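PDB 5OQ3: Cwp19 from Clostridioides difficile, which probably hydrolyses the cell-wall peptidoglycan, the chain here being its TIM-barrel glycoside hydrolase domain. Local coordinates for residues Q50-E53 and Y54-L57; I109-A112 and H113-M117. One frame throughout, in Å; residues are numbered along the deposited sequence.

Overall arrangement
Both contacts belong to the outer layer of one TIM barrel: contact 1 lies within the first half of helix 47-63, contact 2 on the last turn of helix 104-114 and the turn that leaves it, their centres about 12 Å apart. Each is partly buried. The helices touch directly, Y54 and T55 of contact 1 packing on E111, A112 and R115 of contact 2. Their chemistry follows their place. Contact 1, with helix continuing both ways, has regular backbone bonds and an outward K52-D56 salt bridge; contact 2 must end its helix, and adds a Schellman turn and a three-residue charge network, its R115 side facing helix 47-63 and the exposed K114 lying to the outside.

Contact 1. Residues Q50-E53 and Y54-L57; sequences QKKE and YTDL
K52 and D56, one helical turn apart on the outward side of helix 47-63, meet obliquely through a salt bridge of 3.0 Å between K52 NZ and D56 OD2. The ammonium group approaches on the syn lone pair of OD2, the side that faces the other carboxylate oxygen. K52 starts with CG anti to its backbone N (chi1 174°) and then bends at each of its three further torsions, which folds the chain over the carboxylate instead of sending it straight out. Its methylenes therefore share in the contact, K52 CD lying 3.5 Å from D56 OD1. D56 leans back over the preceding turn, its CG 3.2 Å from K52 O, the same carbonyl that accepts D56 N at 2.9 Å. Equivalent i to i+4 bonds join Y54 N to Q50 O, T55 N to K51 O and L57 N to E53 O. This helix is the crossover of the beta-alpha-beta unit linking barrel strands 27-32 and 68-74, and it is flanked by helix 104-114 and helix 364-369. T55 directs OG1 back along the helix, where it lies 3.4 Å from both K51 O and K52 O, long for any bond. Y54 swings its ring away from the preceding turn, CG being anti to the backbone N (chi1 -177°). There the ring meets W40 edge-to-face, while its hydroxyl is hydrogen-bonded to L108 O of helix 104-114. On a further flank E53 extends beyond CG to reach T43 through OE2, and the buried amide of Q50 bonds to Y102, T43 and L92. L57 packs against A364 and A368 of helix 364-369.

Contact 2. Residues I109-A112 and H113-M117; sequences IEEA and HKRGM
E111 splits its carboxylate between two cations of the next turn, OE1 to R115 NH1 and OE2 to K114 NZ, both at 2.9 Å. The arginine lies on the tightly packed side, where R115 touches T55 and L58 of helix 47-63. It uses the anti lone pair of OE1 and keeps that oxygen in its guanidinium plane, although the two flat groups are turned 59° apart. NH1 also donates to E111 O at 2.9 Å; these two bonds from NH1 and a salt bridge from NE to D59 together hold the guanidinium's rotation. A water bridges E111 OE1 and R115 NH2.

Buried I109 and A112 belong to the close packing too. I109 CG2 lies 3.6 Å from H113 CE1, the two side chains running side by side, while I109 O sits over one face of the imidazole toward its rim. H113 NE2 bonds to D185, and I109 presses on Y182 and I184. A112 CB lies 4.2 Å from M117 CB, and M117 also packs on I66.

The loose side holds exposed E110 and K114, whose chain bends at chi3 (-65°) to bring NZ from above the carboxylate plane for its single side-chain bond across the contact. In the backbone, M117 N donates to A112 O at 3.0 Å and G116 N to H113 O, with G116 at positive phi: a Schellman motif ending the helix just before barrel strand 118-123.

Contact 1. Residues Q50-E53 and Y54-L57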
loop_
_atom_site.group_PDB
_atom_site.type_symbol
_atom_site.label_atom_id
_atom_site.label_comp_id
_atom_site.label_asym_id
_atom_site.label_seq_id
_atom_site.Cartn_x
_atom_site.Cartn_y
_atom_site.Cartn_z
ATOM N N GLN A 50 -13.127 10.469 16.718
ATOM C CA GLN A 50 -12.515 9.869 15.548
ATOM C C GLN A 50 -12.928 10.650 14.299
ATOM O O GLN A 50 -12.109 10.942 13.454
ATOM C CB GLN A 50 -12.900 8.390 15.402
ATOM C CG GLN A 50 -12.303 7.516 16.507
ATOM C CD GLN A 50 -12.696 6.054 16.454
ATOM O OE1 GLN A 50 -13.750 5.687 15.916
ATOM N NE2 GLN A 50 -11.887 5.207 17.093
ATOM N N LYS A 51 -14.199 11.007 14.214
ATOM C CA LYS A 51 -14.692 11.799 13.087
ATOM C C LYS A 51 -13.964 13.149 13.031
ATOM O O LYS A 51 -13.529 13.581 11.938
ATOM C CB LYS A 51 -16.210 12.005 13.181
ATOM C CG LYS A 51 -17.047 10.768 12.845
ATOM C CD LYS A 51 -18.533 11.057 13.014
ATOM C CE LYS A 51 -19.351 9.868 12.590
ATOM N NZ LYS A 51 -20.773 10.094 12.864
ATOM N N LYS A 52 -13.864 13.842 14.167
ATOM C CA LYS A 52 -13.199 15.153 14.163
ATOM C C LYS A 52 -11.690 15.037 13.841
ATOM O O LYS A 52 -11.135 15.877 13.126
ATOM C CB LYS A 52 -13.434 15.860 15.498
ATOM C CG LYS A 52 -12.679 17.163 15.647
ATOM C CD LYS A 52 -13.183 18.294 14.760
ATOM C CE LYS A 52 -12.972 19.651 15.429
ATOM N NZ LYS A 52 -11.692 19.797 16.211
ATOM N N GLU A 53 -11.018 14.019 14.387
ATOM C CA GLU A 53 -9.621 13.778 14.053
ATOM C C GLU A 53 -9.412 13.616 12.524
ATOM O O GLU A 53 -8.491 14.171 11.956
ATOM C CB GLU A 53 -9.084 12.553 14.800
ATOM C CG GLU A 53 -8.772 12.819 16.246
ATOM C CD GLU A 53 -8.674 11.588 17.121
ATOM O OE1 GLU A 53 -8.842 10.449 16.641
ATOM O OE2 GLU A 53 -8.412 11.797 18.336
ATOM N N TYR A 54 -10.350 12.934 11.852
ATOM C CA TYR A 54 -10.263 12.742 10.414
ATOM C C TYR A 54 -10.496 14.026 9.630
ATOM O O TYR A 54 -9.704 14.351 8.724
ATOM C CB TYR A 54 -11.234 11.706 9.950
ATOM C CG TYR A 54 -11.147 11.403 8.473
ATOM C CD1 TYR A 54 -10.030 10.753 7.923
ATOM C CD2 TYR A 54 -12.157 11.780 7.624
ATOM C CE1 TYR A 54 -9.963 10.437 6.561
ATOM C CE2 TYR A 54 -12.124 11.483 6.293
ATOM C CZ TYR A 54 -11.014 10.812 5.756
ATOM O OH TYR A 54 -10.999 10.465 4.446
ATOM N N THR A 55 -11.549 14.764 9.977
ATOM C CA THR A 55 -11.799 15.993 9.217
ATOM C C THR A 55 -10.706 17.035 9.424
ATOM O O THR A 55 -10.346 17.756 8.514
ATOM C CB THR A 55 -13.212 16.579 9.439
ATOM O OG1 THR A 55 -13.416 16.776 10.827
ATOM C CG2 THR A 55 -14.266 15.645 8.887
ATOM N N ASP A 56 -10.199 17.122 10.639
ATOM C CA ASP A 56 -9.096 18.026 10.904
ATOM C C ASP A 56 -7.857 17.633 10.093
ATOM O O ASP A 56 -7.141 18.492 9.573
ATOM C CB ASP A 56 -8.724 17.998 12.394
ATOM C CG ASP A 56 -9.700 18.781 13.287
ATOM O OD1 ASP A 56 -10.580 19.545 12.777
ATOM O OD2 ASP A 56 -9.534 18.632 14.532
ATOM N N LEU A 57 -7.613 16.334 9.981
ATOM C CA LEU A 57 -6.492 15.835 9.187
ATOM C C LEU A 57 -6.695 16.193 7.705
ATOM O O LEU A 57 -5.804 16.750 7.073
ATOM C CB LEU A 57 -6.261 14.357 9.441
ATOM C CG LEU A 57 -5.152 13.667 8.634
ATOM C CD1 LEU A 57 -3.803 14.319 8.953
ATOM C CD2 LEU A 57 -5.123 12.184 8.924
#

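Contact 2. Residues I109-A112 and H113-M117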
loop_
_atom_site.group_PDB
_atom_site.type_symbol
_atom_site.label_atom_id
_atom_site.label_comp_id
_atom_site.label_asym_id
_atom_site.label_seq_id
_atom_site.Cartn_x
_atom_site.Cartn_y
_atom_site.Cartn_z
ATOM N N ILE A 109 -15.125 8.599 3.188
ATOM C CA ILE A 109 -15.289 8.870 1.784
ATOM C C ILE A 109 -16.038 10.193 1.519
ATOM O O ILE A 109 -15.572 11.065 0.754
ATOM C CB ILE A 109 -16.011 7.709 1.102
ATOM C CG1 ILE A 109 -15.115 6.460 1.125
ATOM C CG2 ILE A 109 -16.338 8.069 -0.342
ATOM C CD1 ILE A 109 -15.884 5.232 0.712
ATOM N N GLU A 110 -17.179 10.354 2.199
ATOM C CA GLU A 110 -18.019 11.503 1.927
ATOM C C GLU A 110 -17.308 12.799 2.347
ATOM O O GLU A 110 -17.440 13.822 1.652
ATOM C CB GLU A 110 -19.391 11.377 2.570
ATOM C CG GLU A 110 -20.255 10.303 1.911
ATOM C CD GLU A 110 -21.586 10.009 2.536
ATOM O OE1 GLU A 110 -21.859 10.425 3.652
ATOM O OE2 GLU A 110 -22.402 9.313 1.846
ATOM N N GLU A 111 -16.529 12.753 3.431
ATOM C CA GLU A 111 -15.830 13.933 3.839
ATOM C C GLU A 111 -14.647 14.273 2.936
ATOM O O GLU A 111 -14.336 15.460 2.735
ATOM C CB GLU A 111 -15.366 13.773 5.301
ATOM C CG GLU A 111 -16.556 13.738 6.282
ATOM C CD GLU A 111 -17.361 15.031 6.397
ATOM O OE1 GLU A 111 -16.767 16.095 6.199
ATOM O OE2 GLU A 111 -18.592 14.940 6.676
ATOM N N ALA A 112 -13.973 13.262 2.369
ATOM C CA ALA A 112 -12.992 13.524 1.334
ATOM C C ALA A 112 -13.636 14.161 0.120
ATOM O O ALA A 112 -13.163 15.181 -0.391
ATOM C CB ALA A 112 -12.229 12.224 0.949
ATOM N N HIS A 113 -14.750 13.589 -0.327
ATOM C CA HIS A 113 -15.360 14.113 -1.525
ATOM C C HIS A 113 -15.904 15.540 -1.385
ATOM O O HIS A 113 -15.827 16.333 -2.328
ATOM C CB HIS A 113 -16.446 13.179 -1.974
ATOM C CG HIS A 113 -15.913 11.899 -2.561
ATOM N ND1 HIS A 113 -16.722 10.807 -2.837
ATOM C CD2 HIS A 113 -14.661 11.542 -2.943
ATOM C CE1 HIS A 113 -15.991 9.863 -3.412
ATOM N NE2 HIS A 113 -14.737 10.283 -3.491
ATOM N N LYS A 114 -16.435 15.871 -0.202
ATOM C CA LYS A 114 -16.931 17.255 0.006
ATOM C C LYS A 114 -15.798 18.270 -0.075
ATOM O O LYS A 114 -16.049 19.448 -0.350
ATOM C CB LYS A 114 -17.665 17.356 1.362
ATOM C CG LYS A 114 -19.061 16.760 1.241
ATOM C CD LYS A 114 -19.906 16.972 2.487
ATOM C CE LYS A 114 -19.359 16.239 3.687
ATOM N NZ LYS A 114 -20.261 16.441 4.842
ATOM N N ARG A 115 -14.564 17.834 0.173
ATOM C CA ARG A 115 -13.395 18.677 0.068
ATOM C C ARG A 115 -12.693 18.560 -1.311
ATOM O O ARG A 115 -11.583 19.059 -1.486
ATOM C CB ARG A 115 -12.413 18.321 1.175
ATOM C CG ARG A 115 -12.896 18.732 2.549
ATOM C CD ARG A 115 -12.069 18.057 3.622
ATOM N NE ARG A 115 -12.472 18.519 4.928
ATOM C CZ ARG A 115 -13.571 18.146 5.568
ATOM N NH1 ARG A 115 -14.409 17.250 5.055
ATOM N NH2 ARG A 115 -13.855 18.678 6.755
ATOM N N GLY A 116 -13.323 17.932 -2.289
ATOM C CA GLY A 116 -12.741 17.798 -3.607
ATOM C C GLY A 116 -11.529 16.886 -3.657
ATOM O O GLY A 116 -10.682 17.040 -4.540
ATOM N N MET A 117 -11.457 15.936 -2.708
ATOM C CA MET A 117 -10.349 15.002 -2.643
ATOM C C MET A 117 -10.808 13.616 -3.069
ATOM O O MET A 117 -11.919 13.207 -2.752
ATOM C CB MET A 117 -9.800 14.914 -1.232
ATOM C CG MET A 117 -9.326 16.250 -0.692
ATOM S SD MET A 117 -8.897 16.349 1.018
ATOM C CE MET A 117 -7.269 15.642 1.028
HETATM O O HOH W 1 -16.886 18.530 7.434
#